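Local structure of protein (soluble lytic transglycosylase SLT70) (Escherichia coli, 1QSA) at residues N80-A83 against R84-D87; K141-S144 against V145-A148; D443-E446 against E447-P450; N454-F457 against K458-S462. The protein cleaves the glycosidic bonds between N-acetylmuramic acid and N-acetylglucosamine in peptidoglycan, forming a 1,6-anhydro bond in the muramic acid residue. One frame throughout, in Å; residues are numbered along the deposited sequence.

Contact 1 of 4, residues N80-A83 against R84-D87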
loop_
_atom_site.group_PDB
_atom_site.type_symbol
_atom_site.label_atom_id
_atom_site.label_comp_id
_atom_site.label_asym_id
_atom_site.label_seq_id
_atom_site.Cartn_x
_atom_site.Cartn_y
_atom_site.Cartn_z
ATOM N N ASN A 80 -17.654 -8.601 20.183
ATOM C CA ASN A 80 -18.755 -8.420 19.241
ATOM C C ASN A 80 -19.862 -9.476 19.482
ATOM O O ASN A 80 -21.055 -9.178 19.339
ATOM C CB ASN A 80 -18.238 -8.429 17.795
ATOM C CG ASN A 80 -17.346 -7.234 17.499
ATOM O OD1 ASN A 80 -17.442 -6.212 18.162
ATOM N ND2 ASN A 80 -16.453 -7.370 16.522
ATOM N N GLU A 81 -19.477 -10.692 19.871
ATOM C CA GLU A 81 -20.461 -11.746 20.158
ATOM C C GLU A 81 -21.276 -11.382 21.400
ATOM O O GLU A 81 -22.500 -11.517 21.407
ATOM C CB GLU A 81 -19.776 -13.112 20.340
ATOM C CG GLU A 81 -20.657 -14.236 20.946
ATOM C CD GLU A 81 -21.978 -14.483 20.202
ATOM O OE1 GLU A 81 -22.100 -14.141 19.002
ATOM O OE2 GLU A 81 -22.902 -15.039 20.831
ATOM N N LEU A 82 -20.602 -10.890 22.440
ATOM C CA LEU A 82 -21.301 -10.492 23.661
ATOM C C LEU A 82 -22.243 -9.327 23.345
ATOM O O LEU A 82 -23.342 -9.254 23.887
ATOM C CB LEU A 82 -20.307 -10.150 24.780
ATOM C CG LEU A 82 -19.541 -11.378 25.296
ATOM C CD1 LEU A 82 -18.421 -10.926 26.209
ATOM C CD2 LEU A 82 -20.473 -12.344 26.026
ATOM N N ALA A 83 -21.847 -8.459 22.411
ATOM C CA ALA A 83 -22.710 -7.342 22.014
ATOM C C ALA A 83 -23.944 -7.903 21.296
ATOM O O ALA A 83 -25.069 -7.439 21.517
ATOM C CB ALA A 83 -21.949 -6.365 21.105
ATOM N N ARG A 84 -23.748 -8.939 20.480
ATOM C CA ARG A 84 -24.860 -9.566 19.759
ATOM C C ARG A 84 -25.876 -10.149 20.753
ATOM O O ARG A 84 -27.086 -10.103 20.504
ATOM C CB ARG A 84 -24.362 -10.677 18.842
ATOM C CG ARG A 84 -25.446 -11.269 17.947
ATOM C CD ARG A 84 -24.977 -12.594 17.333
ATOM N NE ARG A 84 -24.813 -13.638 18.350
ATOM C CZ ARG A 84 -25.805 -14.318 18.922
ATOM N NH1 ARG A 84 -27.067 -14.122 18.548
ATOM N NH2 ARG A 84 -25.539 -15.229 19.847
ATOM N N ARG A 85 -25.387 -10.698 21.868
ATOM C CA ARG A 85 -26.250 -11.259 22.916
ATOM C C ARG A 85 -26.865 -10.162 23.781
ATOM O O ARG A 85 -27.699 -10.448 24.649
ATOM C CB ARG A 85 -25.446 -12.136 23.868
ATOM C CG ARG A 85 -24.734 -13.313 23.229
ATOM C CD ARG A 85 -23.900 -14.016 24.277
ATOM N NE ARG A 85 -23.025 -15.004 23.650
ATOM C CZ ARG A 85 -22.240 -15.851 24.314
ATOM N NH1 ARG A 85 -22.196 -15.828 25.637
ATOM N NH2 ARG A 85 -21.481 -16.705 23.643
ATOM N N GLU A 86 -26.422 -8.921 23.567
ATOM C CA GLU A 86 -26.851 -7.756 24.359
ATOM C C GLU A 86 -26.437 -7.919 25.832
ATOM O O GLU A 86 -27.070 -7.394 26.758
ATOM C CB GLU A 86 -28.357 -7.495 24.213
ATOM C CG GLU A 86 -28.743 -7.087 22.794
ATOM C CD GLU A 86 -30.217 -6.762 22.645
ATOM O OE1 GLU A 86 -30.725 -5.925 23.411
ATOM O OE2 GLU A 86 -30.866 -7.336 21.749
ATOM N N ASP A 87 -25.348 -8.657 26.033
ATOM C CA ASP A 87 -24.793 -8.912 27.353
ATOM C C ASP A 87 -23.764 -7.812 27.628
ATOM O O ASP A 87 -22.545 -8.041 27.600
ATOM C CB ASP A 87 -24.149 -10.314 27.368
ATOM C CG ASP A 87 -23.606 -10.702 28.728
ATOM O OD1 ASP A 87 -23.843 -9.979 29.714
ATOM O OD2 ASP A 87 -22.920 -11.745 28.808
#
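A Schellman motif closes helix 69-84 here, and beside it the carboxylate of E81 holds R84 and R85 in a salt-bridge network along the last turn. In the motif the chain turns at E86, whose phi is positive; E86 N bonds to A83 O at 2.9 Å, and D87 N reaches back to L82 O at 3.0 Å. The E81 carboxylate is taken from two directions. R84 grips it side-on, R84 NE to E81 OE1 and R84 NH2 to E81 OE2, each 2.8 Å, with the two flat groups nearly coplanar. R85 comes from the other side of OE2, the anti side, with its guanidinium plane turned 70° from the carboxylate; its NE-H points almost straight at E81 OE2, 176° at the hydrogen. E81 can serve both because its chain bends at chi2 (54°), folding the acid back toward the following turn. A glutamine here would probably leave two arginines without their countercharge and R84 free to swing away. A long acid suits the place, since it spans the rise to positions three and four residues on. R85 NH2 also donates to Q53 O, tying the helix end to the loop between helices 38-48 and 55-64, and D87 caps the next helix through G90 N. L82 packs against L91 and F94 of that helix, while its CD2 lies 3.8 Å from D87 OD2.

Contact 2 of 4, residues K141-S144 against V145-A148. With SO4 (sulfate ion), chain M.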
loop_
_atom_site.group_PDB
_atom_site.type_symbol
_atom_site.label_atom_id
_atom_site.label_comp_id
_atom_site.label_asym_id
_atom_site.label_seq_id
_atom_site.Cartn_x
_atom_site.Cartn_y
_atom_site.Cartn_z
ATOM N N LYS A 141 -25.687 2.651 16.729
ATOM C CA LYS A 141 -26.462 2.725 17.974
ATOM C C LYS A 141 -25.771 3.634 19.015
ATOM O O LYS A 141 -26.436 4.334 19.790
ATOM C CB LYS A 141 -26.710 1.317 18.537
ATOM C CG LYS A 141 -25.444 0.501 18.840
ATOM C CD LYS A 141 -25.831 -0.921 19.298
ATOM C CE LYS A 141 -24.605 -1.763 19.632
ATOM N NZ LYS A 141 -23.777 -2.019 18.415
ATOM N N LEU A 142 -24.442 3.634 19.002
ATOM C CA LEU A 142 -23.650 4.454 19.917
ATOM C C LEU A 142 -23.772 5.937 19.560
ATOM O O LEU A 142 -23.979 6.767 20.439
ATOM C CB LEU A 142 -22.169 4.037 19.891
ATOM C CG LEU A 142 -21.216 4.918 20.719
ATOM C CD1 LEU A 142 -21.541 4.875 22.232
ATOM C CD2 LEU A 142 -19.772 4.478 20.459
ATOM N N PHE A 143 -23.629 6.260 18.271
ATOM C CA PHE A 143 -23.737 7.640 17.823
ATOM C C PHE A 143 -25.155 8.155 18.078
ATOM O O PHE A 143 -25.347 9.331 18.369
ATOM C CB PHE A 143 -23.393 7.758 16.325
ATOM C CG PHE A 143 -21.963 7.425 15.992
ATOM C CD1 PHE A 143 -20.947 7.600 16.933
ATOM C CD2 PHE A 143 -21.625 6.956 14.714
ATOM C CE1 PHE A 143 -19.610 7.320 16.617
ATOM C CE2 PHE A 143 -20.297 6.674 14.382
ATOM C CZ PHE A 143 -19.286 6.854 15.327
ATOM N N SER A 144 -26.140 7.267 17.944
ATOM C CA SER A 144 -27.546 7.613 18.164
ATOM C C SER A 144 -27.812 7.999 19.619
ATOM O O SER A 144 -28.385 9.061 19.881
ATOM C CB SER A 144 -28.448 6.448 17.756
ATOM O OG SER A 144 -29.808 6.817 17.873
ATOM N N VAL A 145 -27.396 7.163 20.573
ATOM C CA VAL A 145 -27.631 7.493 21.988
ATOM C C VAL A 145 -26.797 8.692 22.431
ATOM O O VAL A 145 -27.237 9.489 23.273
ATOM C CB VAL A 145 -27.429 6.271 22.957
ATOM C CG1 VAL A 145 -28.440 5.169 22.631
ATOM C CG2 VAL A 145 -25.999 5.734 22.905
ATOM N N TRP A 146 -25.613 8.847 21.835
ATOM C CA TRP A 146 -24.724 9.961 22.147
ATOM C C TRP A 146 -25.435 11.261 21.795
ATOM O O TRP A 146 -25.502 12.183 22.613
ATOM C CB TRP A 146 -23.416 9.830 21.361
ATOM C CG TRP A 146 -22.453 10.979 21.484
ATOM C CD1 TRP A 146 -22.209 11.757 22.587
ATOM C CD2 TRP A 146 -21.579 11.462 20.454
ATOM N NE1 TRP A 146 -21.237 12.688 22.306
ATOM C CE2 TRP A 146 -20.833 12.529 21.004
ATOM C CE3 TRP A 146 -21.354 11.090 19.120
ATOM C CZ2 TRP A 146 -19.871 13.230 20.266
ATOM C CZ3 TRP A 146 -20.400 11.786 18.387
ATOM C CH2 TRP A 146 -19.668 12.845 18.966
ATOM N N ARG A 147 -25.995 11.319 20.592
ATOM C CA ARG A 147 -26.718 12.506 20.162
ATOM C C ARG A 147 -27.987 12.714 21.012
ATOM O O ARG A 147 -28.306 13.835 21.394
ATOM C CB ARG A 147 -27.086 12.404 18.676
ATOM C CG ARG A 147 -27.854 13.613 18.147
ATOM C CD ARG A 147 -28.071 13.508 16.645
ATOM N NE ARG A 147 -28.791 14.672 16.125
ATOM C CZ ARG A 147 -29.017 14.903 14.835
ATOM N NH1 ARG A 147 -28.566 14.066 13.903
ATOM N NH2 ARG A 147 -29.692 15.988 14.470
ATOM N N ALA A 148 -28.676 11.628 21.340
ATOM C CA ALA A 148 -29.899 11.706 22.135
ATOM C C ALA A 148 -29.671 12.232 23.554
ATOM O O ALA A 148 -30.595 12.767 24.167
ATOM C CB ALA A 148 -30.588 10.345 22.184
HETATM S S SO4 M . -31.609 18.581 16.868
HETATM O O1 SO4 M . -30.516 19.471 17.305
HETATM O O2 SO4 M . -32.181 19.078 15.603
HETATM O O3 SO4 M . -31.093 17.208 16.683
HETATM O O4 SO4 M . -32.670 18.563 17.899
#
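With chi1 at -65°, F143 sets its CG opposite the carbonyl carbon, whereas W146 has CG trans to its own backbone nitrogen (174°), and these two settings bring the rings together one turn apart. F143 CD1 lies 4.1 Å from W146 CE3, the two side chains slanting across each other in an apolar touch. V145 places CG2 between its backbone nitrogen and carbonyl carbon, so that this methyl rests 3.4 Å from both K141 O and L142 O, while CG1 lies beside K141 O as well. The backbone beneath is regular alpha-helix: V145 N bonds to K141 O at 3.1 Å and W146 N to L142 O at 3.0 Å, and R147 and A148 repeat the pattern. This is the last part of helix 138-148 in the alpha-superhelix; the first turn of that helix holds C139, disulfide-bonded to C106. Aromatic residues suit the side turned to helix 118-129: F143 and W146 both meet W129 edge-to-face, and W146 also meets W122, so helix 118-129 is packed against this one. V145 turns to W122, Y110 and W113, and an alanine there would probably open a gap among these aromatic rings. R147 carries its guanidinium beyond the helix. NH1 bonds to Q179 O, and R147 NH2 donates to O3 of a sulfate, probably from the crystallisation liquor, at 2.9 Å; that oxygen sits at the guanidinium edge, in its plane.

Contact 3 of 4, residues D443-E446 against E447-P450. With SO4 (sulfate ion), chain B; SO4 (sulfate ion), chain H.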
loop_
_atom_site.group_PDB
_atom_site.type_symbol
_atom_site.label_atom_id
_atom_site.label_comp_id
_atom_site.label_asym_id
_atom_site.label_seq_id
_atom_site.Cartn_x
_atom_site.Cartn_y
_atom_site.Cartn_z
ATOM N N ASP A 443 20.486 -2.482 4.233
ATOM C CA ASP A 443 21.743 -2.869 3.614
ATOM C C ASP A 443 22.050 -4.365 3.716
ATOM O O ASP A 443 23.090 -4.810 3.227
ATOM C CB ASP A 443 22.907 -2.028 4.155
ATOM C CG ASP A 443 22.786 -0.558 3.786
ATOM O OD1 ASP A 443 22.552 -0.250 2.598
ATOM O OD2 ASP A 443 22.920 0.298 4.687
ATOM N N HIS A 444 21.160 -5.141 4.347
ATOM C CA HIS A 444 21.338 -6.602 4.425
ATOM C C HIS A 444 20.744 -7.171 3.127
ATOM O O HIS A 444 19.746 -7.904 3.129
ATOM C CB HIS A 444 20.601 -7.180 5.637
ATOM C CG HIS A 444 21.327 -6.991 6.929
ATOM N ND1 HIS A 444 21.570 -5.747 7.476
ATOM C CD2 HIS A 444 21.870 -7.889 7.785
ATOM C CE1 HIS A 444 22.228 -5.889 8.614
ATOM N NE2 HIS A 444 22.424 -7.177 8.821
ATOM N N LEU A 445 21.388 -6.844 2.014
ATOM C CA LEU A 445 20.882 -7.232 0.704
ATOM C C LEU A 445 20.611 -8.701 0.425
ATOM O O LEU A 445 19.645 -9.022 -0.273
ATOM C CB LEU A 445 21.743 -6.622 -0.416
ATOM C CG LEU A 445 21.863 -5.094 -0.416
ATOM C CD1 LEU A 445 22.673 -4.642 -1.643
ATOM C CD2 LEU A 445 20.488 -4.439 -0.405
ATOM N N GLU A 446 21.439 -9.597 0.958
ATOM C CA GLU A 446 21.246 -11.020 0.688
ATOM C C GLU A 446 19.901 -11.523 1.214
ATOM O O GLU A 446 19.221 -12.292 0.539
ATOM C CB GLU A 446 22.396 -11.867 1.263
ATOM C CG GLU A 446 22.398 -13.255 0.650
ATOM C CD GLU A 446 23.584 -14.111 1.027
ATOM O OE1 GLU A 446 24.222 -13.847 2.064
ATOM O OE2 GLU A 446 23.864 -15.062 0.264
ATOM N N GLU A 447 19.533 -11.084 2.417
ATOM C CA GLU A 447 18.270 -11.482 3.040
ATOM C C GLU A 447 17.075 -10.752 2.436
ATOM O O GLU A 447 15.953 -11.276 2.431
ATOM C CB GLU A 447 18.312 -11.265 4.560
ATOM C CG GLU A 447 19.316 -12.163 5.316
ATOM C CD GLU A 447 20.759 -11.718 5.165
ATOM O OE1 GLU A 447 21.014 -10.513 4.976
ATOM O OE2 GLU A 447 21.656 -12.580 5.251
ATOM N N ARG A 448 17.312 -9.545 1.920
ATOM C CA ARG A 448 16.249 -8.766 1.284
ATOM C C ARG A 448 15.937 -9.279 -0.130
ATOM O O ARG A 448 14.829 -9.083 -0.632
ATOM C CB ARG A 448 16.657 -7.287 1.138
ATOM C CG ARG A 448 16.833 -6.508 2.461
ATOM C CD ARG A 448 17.108 -5.009 2.192
ATOM N NE ARG A 448 15.976 -4.382 1.529
ATOM C CZ ARG A 448 16.066 -3.378 0.656
ATOM N NH1 ARG A 448 17.240 -2.811 0.386
ATOM N NH2 ARG A 448 14.969 -2.910 0.081
ATOM N N PHE A 449 16.919 -9.898 -0.785
ATOM C CA PHE A 449 16.729 -10.352 -2.158
ATOM C C PHE A 449 17.171 -11.790 -2.332
ATOM O O PHE A 449 18.091 -12.086 -3.099
ATOM C CB PHE A 449 17.489 -9.397 -3.094
ATOM C CG PHE A 449 17.011 -7.976 -2.991
ATOM C CD1 PHE A 449 15.787 -7.607 -3.558
ATOM C CD2 PHE A 449 17.709 -7.039 -2.215
ATOM C CE1 PHE A 449 15.256 -6.327 -3.340
ATOM C CE2 PHE A 449 17.192 -5.762 -1.989
ATOM C CZ PHE A 449 15.959 -5.403 -2.549
ATOM N N PRO A 450 16.461 -12.720 -1.670
ATOM C CA PRO A 450 16.805 -14.138 -1.763
ATOM C C PRO A 450 16.520 -14.730 -3.139
ATOM O O PRO A 450 15.605 -14.268 -3.827
ATOM C CB PRO A 450 15.909 -14.768 -0.701
ATOM C CG PRO A 450 14.672 -13.905 -0.746
ATOM C CD PRO A 450 15.270 -12.514 -0.814
HETATM S S SO4 B . 16.565 -0.237 -2.383
HETATM O O1 SO4 B . 16.681 -0.242 -3.855
HETATM O O2 SO4 B . 17.660 -1.041 -1.804
HETATM O O3 SO4 B . 16.674 1.156 -1.920
HETATM O O4 SO4 B . 15.263 -0.781 -1.958
HETATM S S SO4 H . 11.256 -3.460 0.465
HETATM O O1 SO4 H . 12.222 -3.143 -0.606
HETATM O O2 SO4 H . 10.293 -2.352 0.605
HETATM O O3 SO4 H . 10.535 -4.696 0.119
HETATM O O4 SO4 H . 11.982 -3.649 1.730
HETATM O O HOH W 1 20.265 -13.418 -1.919
HETATM O O HOH W 2 23.080 -9.451 3.696
#
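The side chains of L445 and F449 run alongside each other, L445 CD2 3.9 Å from F449 CE2. The same methyl is 3.7 Å from NH1 of R448, and F449 CE2 sits over the centre of one face of that guanidinium, so apolar atoms support the flat cation while its edge is turned to two sulfates, probably from the crystallisation liquor. Along that edge R448 NH1 donates to O2 of one sulfate at 2.8 Å and NH2 to O4 of the same ion at 3.0 Å; R448 NH2 also reaches O1 of the second sulfate at 2.8 Å. A bend at chi3 (63°) steers the guanidinium to them, and NH1 is held further by W442 O. On another side of the turn, E447 OE1 approaches the edge of the H444 ring and lies 3.4 Å from H444 CB; a water joins this oxygen to E446 N. The acids of E446 and E447 come within 4.3 Å of each other, OE1 to OE2, and R421 forms salt bridges to both, which probably eases their repulsion. A second water links E446 O to F449 O. Farther out, F449 meets Y594 and Y597 of helix 582-601, and R476 takes R448 O. Backbone bonds from R448 N to H444 O and F449 N to L445 O make this a single short helical turn, with H444 at its N-cap and at the centre of an inverse gamma turn.

Contact 4 of 4, residues N454-F457 against K458-S462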
loop_
_atom_site.group_PDB
_atom_site.type_symbol
_atom_site.label_atom_id
_atom_site.label_comp_id
_atom_site.label_asym_id
_atom_site.label_seq_id
_atom_site.Cartn_x
_atom_site.Cartn_y
_atom_site.Cartn_z
ATOM N N ASN A 454 14.338 -20.493 -7.392
ATOM C CA ASN A 454 15.354 -20.404 -8.433
ATOM C C ASN A 454 15.162 -21.366 -9.604
ATOM O O ASN A 454 15.175 -20.945 -10.771
ATOM C CB ASN A 454 16.753 -20.544 -7.817
ATOM C CG ASN A 454 17.854 -20.235 -8.808
ATOM O OD1 ASN A 454 18.029 -19.089 -9.216
ATOM N ND2 ASN A 454 18.587 -21.262 -9.220
ATOM N N ASP A 455 14.984 -22.650 -9.300
ATOM C CA ASP A 455 14.784 -23.666 -10.338
ATOM C C ASP A 455 13.556 -23.391 -11.204
ATOM O O ASP A 455 13.620 -23.533 -12.422
ATOM C CB ASP A 455 14.668 -25.063 -9.723
ATOM C CG ASP A 455 15.965 -25.531 -9.077
ATOM O OD1 ASP A 455 17.045 -25.047 -9.479
ATOM O OD2 ASP A 455 15.894 -26.381 -8.159
ATOM N N LEU A 456 12.457 -22.962 -10.588
ATOM C CA LEU A 456 11.253 -22.667 -11.355
ATOM C C LEU A 456 11.458 -21.469 -12.275
ATOM O O LEU A 456 11.049 -21.508 -13.432
ATOM C CB LEU A 456 10.047 -22.434 -10.443
ATOM C CG LEU A 456 9.459 -23.692 -9.789
ATOM C CD1 LEU A 456 8.446 -23.307 -8.718
ATOM C CD2 LEU A 456 8.814 -24.563 -10.866
ATOM N N PHE A 457 12.060 -20.398 -11.764
ATOM C CA PHE A 457 12.301 -19.227 -12.614
ATOM C C PHE A 457 13.246 -19.555 -13.762
ATOM O O PHE A 457 13.033 -19.100 -14.881
ATOM C CB PHE A 457 12.804 -18.020 -11.810
ATOM C CG PHE A 457 11.704 -17.275 -11.095
ATOM C CD1 PHE A 457 10.831 -16.442 -11.809
ATOM C CD2 PHE A 457 11.528 -17.417 -9.727
ATOM C CE1 PHE A 457 9.785 -15.756 -11.153
ATOM C CE2 PHE A 457 10.501 -16.746 -9.066
ATOM C CZ PHE A 457 9.626 -15.913 -9.782
ATOM N N LYS A 458 14.240 -20.407 -13.509
ATOM C CA LYS A 458 15.176 -20.805 -14.549
ATOM C C LYS A 458 14.415 -21.567 -15.626
ATOM O O LYS A 458 14.477 -21.225 -16.808
ATOM C CB LYS A 458 16.298 -21.685 -13.973
ATOM C CG LYS A 458 17.346 -22.075 -15.017
ATOM C CD LYS A 458 18.432 -22.952 -14.419
ATOM C CE LYS A 458 19.513 -23.275 -15.453
ATOM N NZ LYS A 458 20.450 -24.343 -14.956
ATOM N N ARG A 459 13.644 -22.565 -15.203
ATOM C CA ARG A 459 12.869 -23.379 -16.125
ATOM C C ARG A 459 11.892 -22.572 -16.977
ATOM O O ARG A 459 11.804 -22.786 -18.185
ATOM C CB ARG A 459 12.099 -24.458 -15.354
ATOM C CG ARG A 459 11.282 -25.404 -16.228
ATOM C CD ARG A 459 10.369 -26.301 -15.403
ATOM N NE ARG A 459 11.047 -26.859 -14.234
ATOM C CZ ARG A 459 10.418 -27.404 -13.195
ATOM N NH1 ARG A 459 9.096 -27.491 -13.180
ATOM N NH2 ARG A 459 11.117 -27.878 -12.172
ATOM N N TYR A 460 11.193 -21.625 -16.351
ATOM C CA TYR A 460 10.197 -20.820 -17.052
ATOM C C TYR A 460 10.695 -19.604 -17.809
ATOM O O TYR A 460 9.895 -18.881 -18.401
ATOM C CB TYR A 460 9.023 -20.481 -16.129
ATOM C CG TYR A 460 8.142 -21.685 -15.889
ATOM C CD1 TYR A 460 7.179 -22.050 -16.822
ATOM C CD2 TYR A 460 8.311 -22.499 -14.762
ATOM C CE1 TYR A 460 6.405 -23.193 -16.646
ATOM C CE2 TYR A 460 7.534 -23.662 -14.581
ATOM C CZ TYR A 460 6.585 -23.990 -15.537
ATOM O OH TYR A 460 5.803 -25.111 -15.409
ATOM N N THR A 461 11.996 -19.336 -17.744
ATOM C CA THR A 461 12.558 -18.253 -18.533
ATOM C C THR A 461 13.558 -18.774 -19.569
ATOM O O THR A 461 13.970 -18.016 -20.437
ATOM C CB THR A 461 13.236 -17.119 -17.708
ATOM O OG1 THR A 461 14.282 -17.654 -16.889
ATOM C CG2 THR A 461 12.209 -16.401 -16.821
ATOM N N SER A 462 13.927 -20.059 -19.493
ATOM C CA SER A 462 14.882 -20.638 -20.454
ATOM C C SER A 462 14.454 -20.509 -21.919
ATOM O O SER A 462 15.300 -20.299 -22.809
ATOM C CB SER A 462 15.148 -22.113 -20.127
ATOM O OG SER A 462 13.957 -22.873 -20.199
#
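This is an intrahelical contact between successive turns of helix 454-461, a short helix of the SLT domain packed against helices 468-479 and 523-540. The methyl CD2 of L456 lies over one face of the R459 guanidinium, toward its rim, 3.7 Å from NH1. The two side chains run alongside each other, because R459 bends at chi3 (-44°) and lays its flat end back over the leucine. The same CD2 touches Y460 CE2 at 4.0 Å, and L456 O lies in the plane of the tyrosine ring at its edge, 3.2 Å from CD2 of Y460. Leucine thus gives the arginine and the tyrosine a shared apolar surface, while their polar ends both go to E524: R459 NH1 by a salt bridge, Y460 OH by a hydrogen bond. Backbone bonds run regularly from K458 N to N454 O, R459 N to D455 O and Y460 N to L456 O, each 2.9 Å. T461 then turns its hydroxyl back to the chain: OG1, set between the backbone nitrogen and carbonyl carbon (chi1 58°), donates to F457 O at 2.8 Å. Threonine suits this buried place, because its hydroxyl is spent on a carbonyl of its own helix. F457 packs on M472 and A475 of helix 468-479, the helix that carries the predicted catalytic E478, in an SLT domain of the lysozyme-like class.

Overall arrangement
The four contacts form two pairs, far apart in this largely helical chain. Contacts 1 and 2 lie on the same side of the chain's centre, their own centres 18 Å apart and nearest atoms about 5 Å apart; N107 of helix 102-114 spans them, bonded to N80 of one and K141 of the other. Contacts 3 and 4 adjoin in sequence, with centres 21 Å apart, and both lie near the predicted active-site E478: its side chain is about 12 Å from that of F449 and about 9 Å from that of F457. Contacts 2 and 4, centres 60 Å apart, lie on opposite sides of the centre, and contacts 1 and 2 lie away from the active site.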